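Local coordinates for protein exocyst complex component EXO70 (Saccharomyces cerevisiae, PDB 2B1E) that helps assemble the exocyst, the complex that tethers secretory vesicles to sites of exocytosis in the secretory pathway, at residues Q85-F90 / D128-N133; S208-L213 / G262-N267; K226-N231 / F247-S252; G332-I337 / V366-F371. All blocks are in the same frame, centred on the assembly; numbering follows the deposited sequence.

The four contacts follow one another along an elongated, all-helical chain, a compact example of how a rod is built by joining helix to helix. Interaction 1 lies near the N-terminal end, about 50 Å from the chain's centre, and its centre is about 22 Å from that of interaction 2. Interactions 2 and 3 share helix 209-233, one at its start and one near its end, with centres about 23 Å apart; in sequence, both segments of interaction 3 fall between those of interaction 2. Interaction 4 comes last, about 21 Å from interaction 3 between centres, and the two touch where F247 packs on A333. Such links are consistent with a continuous elongated body.

Interaction 1. Residues Q85-F90 / D128-N133; sequences QLRVYF and DYFHGN
L86 and R87 of one helix meet the rings of Y129 and F130 of another. The methyl CD1 of L86 sits over one face of the Y129 ring, 4.0 Å from its centroid and 17° off the normal, a CH-pi contact. On the opposite face lies ND2 of N133, whose hydrogen bond of 3.2 Å to O of Y129 comes from above the carbonyl plane, so the ring has a methyl over one face and an amide nitrogen over the other, while its OH hydrogen-bonds E83. F130 takes CB of L86 3.9 Å from its CE2, while CD2 of its neighbour Y129 stands over the ring centre. The extended chain of R87 crosses F130 at about a right angle: CG lies 3.9 Å from CZ of F130, and NH2 comes within 3.8 Å of CE1. CZ of F130 lies over one face of the guanidinium, the two planes 27° apart, and the arginine goes on to its salt-bridge partner E135. The axes of segments 85-90 and 128-132, on helices 66-94 and 117-132, pass 11.9 Å apart at 142°. H46 and V45 of helix 38-56 also meet Y129, and I139 and I142 of helix 136-155 pack on F130 and R87.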
loop_
_atom_site.group_PDB
_atom_site.type_symbol
_atom_site.label_atom_id
_atom_site.label_comp_id
_atom_site.label_asym_id
_atom_site.label_seq_id
_atom_site.Cartn_x
_atom_site.Cartn_y
_atom_site.Cartn_z
ATOM N N GLN A 85 13.743 -31.902 -41.595
ATOM C CA GLN A 85 13.787 -30.620 -42.292
ATOM C C GLN A 85 12.602 -29.747 -41.878
ATOM O O GLN A 85 12.718 -28.517 -41.784
ATOM C CB GLN A 85 13.778 -30.855 -43.806
ATOM C CG GLN A 85 13.680 -29.592 -44.647
ATOM C CD GLN A 85 14.755 -28.571 -44.324
ATOM O OE1 GLN A 85 15.946 -28.900 -44.253
ATOM N NE2 GLN A 85 14.343 -27.320 -44.133
ATOM N N LEU A 86 11.460 -30.392 -41.634
ATOM C CA LEU A 86 10.264 -29.691 -41.198
ATOM C C LEU A 86 10.504 -29.057 -39.836
ATOM O O LEU A 86 10.025 -27.960 -39.561
ATOM C CB LEU A 86 9.077 -30.655 -41.133
ATOM C CG LEU A 86 8.506 -30.989 -42.516
ATOM C CD1 LEU A 86 7.507 -32.124 -42.394
ATOM C CD2 LEU A 86 7.853 -29.750 -43.110
ATOM N N ARG A 87 11.254 -29.752 -38.985
ATOM C CA ARG A 87 11.561 -29.229 -37.665
ATOM C C ARG A 87 12.518 -28.051 -37.762
ATOM O O ARG A 87 12.339 -27.054 -37.074
ATOM C CB ARG A 87 12.175 -30.313 -36.782
ATOM C CG ARG A 87 11.208 -31.416 -36.417
ATOM C CD ARG A 87 11.820 -32.401 -35.427
ATOM N NE ARG A 87 11.069 -33.647 -35.465
ATOM C CZ ARG A 87 11.417 -34.704 -36.192
ATOM N NH1 ARG A 87 12.519 -34.678 -36.931
ATOM N NH2 ARG A 87 10.637 -35.778 -36.205
ATOM N N VAL A 88 13.547 -28.180 -38.597
ATOM C CA VAL A 88 14.515 -27.097 -38.790
ATOM C C VAL A 88 13.775 -25.841 -39.263
ATOM O O VAL A 88 13.992 -24.728 -38.770
ATOM C CB VAL A 88 15.578 -27.475 -39.877
ATOM C CG1 VAL A 88 16.436 -26.255 -40.211
ATOM C CG2 VAL A 88 16.453 -28.605 -39.373
ATOM N N TYR A 89 12.894 -26.039 -40.229
ATOM C CA TYR A 89 12.106 -24.955 -40.807
ATOM C C TYR A 89 11.195 -24.316 -39.754
ATOM O O TYR A 89 11.031 -23.093 -39.715
ATOM C CB TYR A 89 11.257 -25.507 -41.955
ATOM C CG TYR A 89 10.708 -24.458 -42.892
ATOM C CD1 TYR A 89 11.494 -23.930 -43.911
ATOM C CD2 TYR A 89 9.388 -24.023 -42.782
ATOM C CE1 TYR A 89 10.980 -22.995 -44.808
ATOM C CE2 TYR A 89 8.864 -23.099 -43.663
ATOM C CZ TYR A 89 9.666 -22.589 -44.680
ATOM O OH TYR A 89 9.137 -21.704 -45.579
ATOM N N PHE A 90 10.588 -25.162 -38.927
ATOM C CA PHE A 90 9.694 -24.732 -37.852
ATOM C C PHE A 90 10.458 -23.838 -36.865
ATOM O O PHE A 90 10.030 -22.726 -36.532
ATOM C CB PHE A 90 9.162 -25.978 -37.128
ATOM C CG PHE A 90 8.108 -25.699 -36.074
ATOM C CD1 PHE A 90 6.803 -25.356 -36.433
ATOM C CD2 PHE A 90 8.405 -25.862 -34.718
ATOM C CE1 PHE A 90 5.806 -25.187 -35.453
ATOM C CE2 PHE A 90 7.419 -25.695 -33.732
ATOM C CZ PHE A 90 6.119 -25.358 -34.105
ATOM N N ASP A 128 0.165 -29.240 -36.946
ATOM C CA ASP A 128 -0.854 -30.195 -37.357
ATOM C C ASP A 128 -0.221 -31.417 -38.001
ATOM O O ASP A 128 -0.652 -32.549 -37.774
ATOM C CB ASP A 128 -1.844 -29.555 -38.330
ATOM C CG ASP A 128 -2.879 -28.689 -37.622
ATOM O OD1 ASP A 128 -3.410 -29.118 -36.572
ATOM O OD2 ASP A 128 -3.175 -27.589 -38.124
ATOM N N TYR A 129 0.802 -31.197 -38.813
ATOM C CA TYR A 129 1.480 -32.326 -39.437
ATOM C C TYR A 129 1.993 -33.290 -38.353
ATOM O O TYR A 129 1.734 -34.497 -38.392
ATOM C CB TYR A 129 2.681 -31.849 -40.265
ATOM C CG TYR A 129 3.475 -33.010 -40.839
ATOM C CD1 TYR A 129 3.119 -33.599 -42.057
ATOM C CD2 TYR A 129 4.541 -33.571 -40.122
ATOM C CE1 TYR A 129 3.804 -34.721 -42.543
ATOM C CE2 TYR A 129 5.219 -34.676 -40.594
ATOM C CZ TYR A 129 4.849 -35.247 -41.800
ATOM O OH TYR A 129 5.532 -36.352 -42.240
ATOM N N PHE A 130 2.733 -32.766 -37.384
ATOM C CA PHE A 130 3.285 -33.639 -36.354
ATOM C C PHE A 130 2.271 -34.184 -35.357
ATOM O O PHE A 130 2.462 -35.276 -34.808
ATOM C CB PHE A 130 4.452 -32.953 -35.651
ATOM C CG PHE A 130 5.715 -32.946 -36.473
ATOM C CD1 PHE A 130 6.358 -34.146 -36.789
ATOM C CD2 PHE A 130 6.242 -31.753 -36.957
ATOM C CE1 PHE A 130 7.510 -34.157 -37.580
ATOM C CE2 PHE A 130 7.386 -31.753 -37.743
ATOM C CZ PHE A 130 8.023 -32.958 -38.057
ATOM N N HIS A 131 1.199 -33.442 -35.111
ATOM C CA HIS A 131 0.169 -33.952 -34.213
ATOM C C HIS A 131 -0.503 -35.085 -34.977
ATOM O O HIS A 131 -0.952 -36.063 -34.392
ATOM C CB HIS A 131 -0.837 -32.854 -33.856
ATOM C CG HIS A 131 -0.397 -31.997 -32.710
ATOM N ND1 HIS A 131 -0.582 -32.366 -31.394
ATOM C CD2 HIS A 131 0.293 -30.831 -32.680
ATOM C CE1 HIS A 131 -0.023 -31.465 -30.604
ATOM N NE2 HIS A 131 0.516 -30.525 -31.360
ATOM N N GLY A 132 -0.539 -34.956 -36.299
ATOM C CA GLY A 132 -1.143 -35.986 -37.122
ATOM C C GLY A 132 -0.300 -37.244 -37.245
ATOM O O GLY A 132 -0.821 -38.322 -37.568
ATOM N N ASN A 133 0.998 -37.122 -36.982
ATOM C CA ASN A 133 1.912 -38.259 -37.079
ATOM C C ASN A 133 2.498 -38.733 -35.756
ATOM O O ASN A 133 3.684 -39.067 -35.677
ATOM C CB ASN A 133 3.054 -37.941 -38.043
ATOM C CG ASN A 133 2.649 -38.114 -39.485
ATOM O OD1 ASN A 133 2.364 -39.230 -39.932
ATOM N ND2 ASN A 133 2.609 -37.008 -40.228
#

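Interaction 2. Residues S208-L213 / G262-N267; sequences SKPHVL and GKELQN
K263 makes the first touch, laying its methylene CD 3.9 Å from CD2 of L213, so that the apolar middle of a lysine meets a leucine branch while the ammonium goes elsewhere. Bends at chi2 and chi4 fold the lysine chain back, and NZ makes a weak hydrogen bond to O of G262, with K195 of helix 180-201 a close like charge. E264 comes next and carries most of the contact. Its CB packs 3.6 Å from CB of P210, and because CG is anti to the backbone N (chi1 -169°) and the chain is extended beyond it, the carboxylate is carried over the first turn of helix 209-233. There OE1 lies 3.0 Å from CA of H211 and 3.1 Å from its N, too badly angled for a hydrogen bond. The position near the helix N-terminus is still probably favourable for a negative charge. The imidazole of H211 presents its edge to the same oxygen, with ND1 4.1 Å from OE1 and the ring and carboxylate planes 72° apart. In the helical rod this is a surface join: the connection between helices 245-259 and 268-299 folds against the beginning of helix 209-233, linking three successive helices of the C-terminal region. A water sits between the two backbones, donating to O of P210 at 2.9 Å and to O of E264 at 2.7 Å. Beyond E264 the loop stays beside the same helix, where L265 packs on S218, and Q266 makes weak hydrogen bonds to S214 and S218.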
loop_
_atom_site.group_PDB
_atom_site.type_symbol
_atom_site.label_atom_id
_atom_site.label_comp_id
_atom_site.label_asym_id
_atom_site.label_seq_id
_atom_site.Cartn_x
_atom_site.Cartn_y
_atom_site.Cartn_z
ATOM N N SER A 208 -4.974 -29.052 -25.575
ATOM C CA SER A 208 -3.659 -28.730 -25.037
ATOM C C SER A 208 -3.293 -27.247 -24.945
ATOM O O SER A 208 -2.225 -26.906 -24.428
ATOM C CB SER A 208 -2.592 -29.460 -25.851
ATOM O OG SER A 208 -2.692 -29.120 -27.221
ATOM N N LYS A 209 -4.166 -26.367 -25.430
ATOM C CA LYS A 209 -3.882 -24.935 -25.404
ATOM C C LYS A 209 -3.435 -24.403 -24.046
ATOM O O LYS A 209 -2.346 -23.833 -23.925
ATOM C CB LYS A 209 -5.094 -24.138 -25.898
ATOM C CG LYS A 209 -5.308 -24.210 -27.399
ATOM C CD LYS A 209 -6.602 -23.517 -27.819
ATOM C CE LYS A 209 -6.554 -22.024 -27.583
ATOM N NZ LYS A 209 -7.841 -21.370 -27.962
ATOM N N PRO A 210 -4.265 -24.571 -23.001
ATOM C CA PRO A 210 -3.815 -24.052 -21.708
ATOM C C PRO A 210 -2.511 -24.682 -21.226
ATOM O O PRO A 210 -1.705 -24.023 -20.580
ATOM C CB PRO A 210 -5.003 -24.331 -20.779
ATOM C CG PRO A 210 -5.710 -25.463 -21.430
ATOM C CD PRO A 210 -5.618 -25.144 -22.898
ATOM N N HIS A 211 -2.298 -25.950 -21.560
ATOM C CA HIS A 211 -1.078 -26.640 -21.156
ATOM C C HIS A 211 0.144 -26.003 -21.830
ATOM O O HIS A 211 1.145 -25.716 -21.175
ATOM C CB HIS A 211 -1.179 -28.125 -21.516
ATOM C CG HIS A 211 0.041 -28.921 -21.165
ATOM N ND1 HIS A 211 0.559 -28.968 -19.889
ATOM C CD2 HIS A 211 0.834 -29.714 -21.923
ATOM C CE1 HIS A 211 1.619 -29.757 -19.874
ATOM N NE2 HIS A 211 1.807 -30.224 -21.097
ATOM N N VAL A 212 0.043 -25.774 -23.136
ATOM C CA VAL A 212 1.122 -25.167 -23.905
ATOM C C VAL A 212 1.465 -23.803 -23.322
ATOM O O VAL A 212 2.623 -23.527 -23.014
ATOM C CB VAL A 212 0.723 -24.999 -25.399
ATOM C CG1 VAL A 212 1.783 -24.220 -26.149
ATOM C CG2 VAL A 212 0.543 -26.366 -26.048
ATOM N N LEU A 213 0.453 -22.959 -23.164
ATOM C CA LEU A 213 0.655 -21.623 -22.613
ATOM C C LEU A 213 1.281 -21.697 -21.220
ATOM O O LEU A 213 2.146 -20.894 -20.882
ATOM C CB LEU A 213 -0.675 -20.862 -22.558
ATOM C CG LEU A 213 -0.595 -19.415 -22.059
ATOM C CD1 LEU A 213 0.274 -18.583 -23.008
ATOM C CD2 LEU A 213 -1.996 -18.825 -21.967
ATOM N N GLY A 262 -7.948 -17.160 -15.108
ATOM C CA GLY A 262 -8.572 -18.018 -16.096
ATOM C C GLY A 262 -7.541 -18.674 -16.991
ATOM O O GLY A 262 -7.799 -18.934 -18.165
ATOM N N LYS A 263 -6.365 -18.939 -16.435
ATOM C CA LYS A 263 -5.295 -19.573 -17.190
ATOM C C LYS A 263 -4.651 -20.697 -16.392
ATOM O O LYS A 263 -4.339 -20.537 -15.212
ATOM C CB LYS A 263 -4.233 -18.539 -17.571
ATOM C CG LYS A 263 -4.738 -17.444 -18.496
ATOM C CD LYS A 263 -5.179 -18.017 -19.836
ATOM C CE LYS A 263 -5.745 -16.934 -20.739
ATOM N NZ LYS A 263 -6.952 -16.279 -20.157
ATOM N N GLU A 264 -4.467 -21.839 -17.040
ATOM C CA GLU A 264 -3.846 -22.990 -16.402
ATOM C C GLU A 264 -2.398 -22.593 -16.127
ATOM O O GLU A 264 -1.717 -22.085 -17.018
ATOM C CB GLU A 264 -3.891 -24.186 -17.353
ATOM C CG GLU A 264 -3.512 -25.515 -16.731
ATOM C CD GLU A 264 -3.505 -26.647 -17.744
ATOM O OE1 GLU A 264 -2.544 -26.737 -18.540
ATOM O OE2 GLU A 264 -4.468 -27.442 -17.752
ATOM N N LEU A 265 -1.932 -22.803 -14.899
ATOM C CA LEU A 265 -0.558 -22.455 -14.548
ATOM C C LEU A 265 -0.038 -23.317 -13.409
ATOM O O LEU A 265 -0.621 -23.352 -12.324
ATOM C CB LEU A 265 -0.461 -20.978 -14.152
ATOM C CG LEU A 265 0.954 -20.430 -13.927
ATOM C CD1 LEU A 265 1.725 -20.437 -15.243
ATOM C CD2 LEU A 265 0.876 -19.019 -13.368
ATOM N N GLN A 266 1.070 -24.003 -13.662
ATOM C CA GLN A 266 1.680 -24.874 -12.667
ATOM C C GLN A 266 2.433 -24.104 -11.583
ATOM O O GLN A 266 2.709 -24.644 -10.512
ATOM C CB GLN A 266 2.634 -25.853 -13.355
ATOM C CG GLN A 266 3.651 -25.190 -14.271
ATOM C CD GLN A 266 4.639 -26.180 -14.859
ATOM O OE1 GLN A 266 5.475 -25.825 -15.689
ATOM N NE2 GLN A 266 4.550 -27.431 -14.425
ATOM N N ASN A 267 2.759 -22.847 -11.867
ATOM C CA ASN A 267 3.499 -22.003 -10.931
ATOM C C ASN A 267 2.649 -21.059 -10.089
ATOM O O ASN A 267 3.177 -20.373 -9.215
ATOM C CB ASN A 267 4.517 -21.154 -11.694
ATOM C CG ASN A 267 5.818 -21.870 -11.922
ATOM O OD1 ASN A 267 6.730 -21.332 -12.548
ATOM N ND2 ASN A 267 5.923 -23.091 -11.410
HETATM O O HOH W 1 -2.452 -21.462 -19.546
#

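Interaction 3. Residues K226-N231 / F247-S252; sequences KLFGAN and FELVES
F228 and L249 bring their backbones closest, with CA atoms 7.7 Å apart, on two helical segments that run in broadly opposite directions. From the first helix the F228 ring reaches across with its rim leading. CG stands anti to the backbone N (chi1 -174°), and this projects the ring out so that CE1 arrives 3.8 Å from CB of L249. The same CE1 lies 3.5 Å from O of L249, with that oxygen at the ring edge and in its plane, where the weakly positive aromatic hydrogens face it. CD2 of L249 adds a further contact with CE1 at 4.1 Å. Helices 209-233 and 245-259 form a helical hairpin, two successive antiparallel helices of the kind that stack side by side in this rod. The second branch of L249, CD1, turns to the other helix one turn further on and rests 4.2 Å from CB of N231. Were F228 an alanine, the ring would be gone and a gap would probably open beside CB and CD2 of L249, leaving them with less to pack on. Around the pair, I253 and C274 also touch F228, the latter from helix 268-299, while M180 of helix 180-201 packs on L249.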
loop_
_atom_site.group_PDB
_atom_site.type_symbol
_atom_site.label_atom_id
_atom_site.label_comp_id
_atom_site.label_asym_id
_atom_site.label_seq_id
_atom_site.Cartn_x
_atom_site.Cartn_y
_atom_site.Cartn_z
ATOM N N LYS A 226 10.924 -15.042 -8.097
ATOM C CA LYS A 226 12.220 -15.021 -7.434
ATOM C C LYS A 226 12.705 -13.587 -7.257
ATOM O O LYS A 226 13.148 -13.205 -6.177
ATOM C CB LYS A 226 13.258 -15.823 -8.223
ATOM C CG LYS A 226 14.641 -15.770 -7.587
ATOM C CD LYS A 226 15.568 -16.857 -8.089
ATOM C CE LYS A 226 16.910 -16.780 -7.365
ATOM N NZ LYS A 226 17.781 -17.962 -7.628
ATOM N N LEU A 227 12.615 -12.801 -8.325
ATOM C CA LEU A 227 13.036 -11.406 -8.289
ATOM C C LEU A 227 12.162 -10.667 -7.277
ATOM O O LEU A 227 12.628 -9.776 -6.566
ATOM C CB LEU A 227 12.877 -10.783 -9.678
ATOM C CG LEU A 227 13.685 -9.534 -10.042
ATOM C CD1 LEU A 227 13.300 -9.095 -11.448
ATOM C CD2 LEU A 227 13.420 -8.417 -9.053
ATOM N N PHE A 228 10.892 -11.057 -7.216
ATOM C CA PHE A 228 9.924 -10.462 -6.300
ATOM C C PHE A 228 10.321 -10.730 -4.848
ATOM O O PHE A 228 10.206 -9.855 -3.987
ATOM C CB PHE A 228 8.535 -11.052 -6.556
ATOM C CG PHE A 228 7.438 -10.400 -5.763
ATOM C CD1 PHE A 228 6.829 -9.234 -6.217
ATOM C CD2 PHE A 228 7.007 -10.954 -4.562
ATOM C CE1 PHE A 228 5.802 -8.628 -5.487
ATOM C CE2 PHE A 228 5.984 -10.356 -3.825
ATOM C CZ PHE A 228 5.379 -9.190 -4.293
ATOM N N GLY A 229 10.771 -11.952 -4.584
ATOM C CA GLY A 229 11.176 -12.318 -3.242
ATOM C C GLY A 229 12.437 -11.579 -2.845
ATOM O O GLY A 229 12.664 -11.307 -1.667
ATOM N N ALA A 230 13.257 -11.251 -3.837
ATOM C CA ALA A 230 14.498 -10.536 -3.592
ATOM C C ALA A 230 14.193 -9.162 -3.012
ATOM O O ALA A 230 14.757 -8.778 -1.989
ATOM C CB ALA A 230 15.288 -10.398 -4.881
ATOM N N ASN A 231 13.297 -8.425 -3.665
ATOM C CA ASN A 231 12.930 -7.093 -3.195
ATOM C C ASN A 231 12.190 -7.170 -1.866
ATOM O O ASN A 231 12.358 -6.311 -1.002
ATOM C CB ASN A 231 12.047 -6.377 -4.225
ATOM C CG ASN A 231 12.720 -6.232 -5.575
ATOM O OD1 ASN A 231 12.905 -7.210 -6.294
ATOM N ND2 ASN A 231 13.095 -5.006 -5.926
ATOM N N PHE A 247 4.028 -1.035 -1.479
ATOM C CA PHE A 247 2.785 -0.654 -2.141
ATOM C C PHE A 247 2.892 -0.884 -3.646
ATOM O O PHE A 247 1.920 -1.287 -4.288
ATOM C CB PHE A 247 2.448 0.818 -1.874
ATOM C CG PHE A 247 2.039 1.107 -0.455
ATOM C CD1 PHE A 247 1.127 0.286 0.204
ATOM C CD2 PHE A 247 2.533 2.227 0.210
ATOM C CE1 PHE A 247 0.710 0.577 1.504
ATOM C CE2 PHE A 247 2.124 2.528 1.507
ATOM C CZ PHE A 247 1.210 1.701 2.156
ATOM N N GLU A 248 4.072 -0.629 -4.207
ATOM C CA GLU A 248 4.286 -0.817 -5.638
ATOM C C GLU A 248 4.451 -2.294 -5.982
ATOM O O GLU A 248 4.167 -2.713 -7.103
ATOM C CB GLU A 248 5.514 -0.038 -6.109
ATOM C CG GLU A 248 5.408 1.462 -5.898
ATOM C CD GLU A 248 6.623 2.211 -6.409
ATOM O OE1 GLU A 248 6.797 3.387 -6.025
ATOM O OE2 GLU A 248 7.400 1.632 -7.194
ATOM N N LEU A 249 4.925 -3.079 -5.020
ATOM C CA LEU A 249 5.094 -4.508 -5.232
ATOM C C LEU A 249 3.724 -5.168 -5.210
ATOM O O LEU A 249 3.445 -6.066 -6.003
ATOM C CB LEU A 249 5.988 -5.112 -4.147
ATOM C CG LEU A 249 7.472 -4.737 -4.210
ATOM C CD1 LEU A 249 8.203 -5.329 -3.010
ATOM C CD2 LEU A 249 8.081 -5.252 -5.515
ATOM N N VAL A 250 2.865 -4.720 -4.300
ATOM C CA VAL A 250 1.515 -5.263 -4.209
ATOM C C VAL A 250 0.821 -5.051 -5.551
ATOM O O VAL A 250 0.122 -5.935 -6.049
ATOM C CB VAL A 250 0.696 -4.560 -3.097
ATOM C CG1 VAL A 250 -0.775 -4.956 -3.194
ATOM C CG2 VAL A 250 1.253 -4.938 -1.724
ATOM N N GLU A 251 1.028 -3.874 -6.135
ATOM C CA GLU A 251 0.434 -3.535 -7.423
ATOM C C GLU A 251 0.974 -4.448 -8.527
ATOM O O GLU A 251 0.250 -4.831 -9.447
ATOM C CB GLU A 251 0.748 -2.078 -7.767
ATOM C CG GLU A 251 0.305 -1.667 -9.161
ATOM C CD GLU A 251 0.856 -0.315 -9.574
ATOM O OE1 GLU A 251 0.701 0.044 -10.763
ATOM O OE2 GLU A 251 1.442 0.388 -8.713
ATOM N N SER A 252 2.255 -4.782 -8.428
ATOM C CA SER A 252 2.905 -5.646 -9.401
ATOM C C SER A 252 2.279 -7.033 -9.395
ATOM O O SER A 252 1.753 -7.488 -10.413
ATOM C CB SER A 252 4.397 -5.754 -9.089
ATOM O OG SER A 252 5.065 -6.535 -10.061
#

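Interaction 4. Residues G332-I337 / V366-F371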
loop_
_atom_site.group_PDB
_atom_site.type_symbol
_atom_site.label_atom_id
_atom_site.label_comp_id
_atom_site.label_asym_id
_atom_site.label_seq_id
_atom_site.Cartn_x
_atom_site.Cartn_y
_atom_site.Cartn_z
ATOM N N GLY A 332 -5.739 0.546 -0.705
ATOM C CA GLY A 332 -5.780 -0.858 -1.067
ATOM C C GLY A 332 -5.402 -1.727 0.114
ATOM O O GLY A 332 -5.985 -2.788 0.337
ATOM N N ALA A 333 -4.422 -1.261 0.879
ATOM C CA ALA A 333 -3.944 -1.983 2.047
ATOM C C ALA A 333 -5.032 -2.148 3.102
ATOM O O ALA A 333 -4.973 -3.065 3.918
ATOM C CB ALA A 333 -2.743 -1.258 2.647
ATOM N N MET A 334 -6.028 -1.267 3.081
ATOM C CA MET A 334 -7.111 -1.327 4.058
ATOM C C MET A 334 -8.001 -2.567 3.968
ATOM O O MET A 334 -8.821 -2.805 4.853
ATOM C CB MET A 334 -7.982 -0.068 3.966
ATOM C CG MET A 334 -7.306 1.200 4.463
ATOM S SD MET A 334 -6.752 1.075 6.184
ATOM C CE MET A 334 -5.034 0.612 5.936
ATOM N N ASP A 335 -7.844 -3.362 2.913
ATOM C CA ASP A 335 -8.660 -4.568 2.768
ATOM C C ASP A 335 -8.248 -5.632 3.783
ATOM O O ASP A 335 -7.097 -6.069 3.812
ATOM C CB ASP A 335 -8.545 -5.134 1.350
ATOM C CG ASP A 335 -9.424 -6.357 1.138
ATOM O OD1 ASP A 335 -9.180 -7.386 1.804
ATOM O OD2 ASP A 335 -10.361 -6.289 0.313
ATOM N N ASN A 336 -9.206 -6.045 4.610
ATOM C CA ASN A 336 -8.968 -7.041 5.648
ATOM C C ASN A 336 -7.746 -6.712 6.495
ATOM O O ASN A 336 -6.721 -7.398 6.448
ATOM C CB ASN A 336 -8.829 -8.437 5.037
ATOM C CG ASN A 336 -10.173 -9.049 4.680
ATOM O OD1 ASN A 336 -11.039 -9.214 5.543
ATOM N ND2 ASN A 336 -10.354 -9.387 3.407
ATOM N N ILE A 337 -7.878 -5.640 7.264
ATOM C CA ILE A 337 -6.845 -5.159 8.169
ATOM C C ILE A 337 -7.570 -4.220 9.117
ATOM O O ILE A 337 -7.572 -3.005 8.933
ATOM C CB ILE A 337 -5.734 -4.387 7.429
ATOM C CG1 ILE A 337 -4.840 -3.663 8.441
ATOM C CG2 ILE A 337 -6.340 -3.408 6.451
ATOM C CD1 ILE A 337 -3.787 -2.772 7.813
ATOM N N VAL A 366 -12.826 5.215 5.230
ATOM C CA VAL A 366 -13.146 5.362 6.643
ATOM C C VAL A 366 -12.053 4.690 7.464
ATOM O O VAL A 366 -11.585 5.230 8.466
ATOM C CB VAL A 366 -14.500 4.695 6.978
ATOM C CG1 VAL A 366 -14.767 4.773 8.472
ATOM C CG2 VAL A 366 -15.617 5.372 6.201
ATOM N N LEU A 367 -11.645 3.510 7.019
ATOM C CA LEU A 367 -10.618 2.744 7.699
ATOM C C LEU A 367 -9.292 3.500 7.742
ATOM O O LEU A 367 -8.671 3.622 8.799
ATOM C CB LEU A 367 -10.432 1.402 6.997
ATOM C CG LEU A 367 -9.727 0.317 7.797
ATOM C CD1 LEU A 367 -10.474 0.076 9.104
ATOM C CD2 LEU A 367 -9.674 -0.955 6.969
ATOM N N LEU A 368 -8.871 4.013 6.590
ATOM C CA LEU A 368 -7.618 4.754 6.492
ATOM C C LEU A 368 -7.659 6.053 7.294
ATOM O O LEU A 368 -6.645 6.470 7.858
ATOM C CB LEU A 368 -7.298 5.062 5.028
ATOM C CG LEU A 368 -5.983 5.799 4.757
ATOM C CD1 LEU A 368 -4.818 4.970 5.276
ATOM C CD2 LEU A 368 -5.838 6.059 3.263
ATOM N N SER A 369 -8.821 6.701 7.331
ATOM C CA SER A 369 -8.959 7.939 8.093
ATOM C C SER A 369 -8.778 7.620 9.566
ATOM O O SER A 369 -8.118 8.360 10.291
ATOM C CB SER A 369 -10.340 8.574 7.889
ATOM O OG SER A 369 -10.491 9.712 8.730
ATOM N N CYS A 370 -9.370 6.509 9.995
ATOM C CA CYS A 370 -9.279 6.088 11.385
ATOM C C CYS A 370 -7.813 5.894 11.758
ATOM O O CYS A 370 -7.370 6.331 12.821
ATOM C CB CYS A 370 -10.057 4.786 11.604
ATOM S SG CYS A 370 -10.292 4.347 13.352
ATOM N N PHE A 371 -7.062 5.241 10.875
ATOM C CA PHE A 371 -5.641 4.999 11.108
ATOM C C PHE A 371 -4.875 6.296 11.350
ATOM O O PHE A 371 -4.074 6.388 12.275
ATOM C CB PHE A 371 -5.009 4.280 9.911
ATOM C CG PHE A 371 -3.511 4.207 9.979
ATOM C CD1 PHE A 371 -2.883 3.411 10.930
ATOM C CD2 PHE A 371 -2.727 4.979 9.128
ATOM C CE1 PHE A 371 -1.496 3.385 11.037
ATOM C CE2 PHE A 371 -1.334 4.962 9.227
ATOM C CZ PHE A 371 -0.718 4.162 10.185
#
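M334 and L367 provide the main apolar contact, with the thioether as the probe. SD of M334 lies 3.5 Å from CG of L367, and CB of M334 meets the methyl CD2 of L367 at 3.6 Å. Bends at chi2 and chi3 curl the methionine over the helix, crossing L368 at about a right angle, with CG 3.9 Å from CB of L368. I337 adds a looser touch, its CG2 4.2 Å from CD2 of L367. A leucine methyl against carbonyl oxygens is the second kind of contact: CD2 of L367 lies 3.5 Å from O of I337, while its 2.9 Å to O of M334 is shorter than a comfortable contact and may be strained or imprecisely modelled. The I337 oxygen is buried by the contact with no partner in the model. Replacing M334 by a glycine would strip away the thioether and would probably leave L367 and L368 facing a gap, with the turn after helix 327-333 less firmly seated. F286 of helix 268-299 packs on both M334 and I337, and W342 on L367. The arrangement is thus a helix-to-loop junction of the all-helical Exo70 rod, in which the turn following helix 327-333 plugs onto the start of the long helix 364-391.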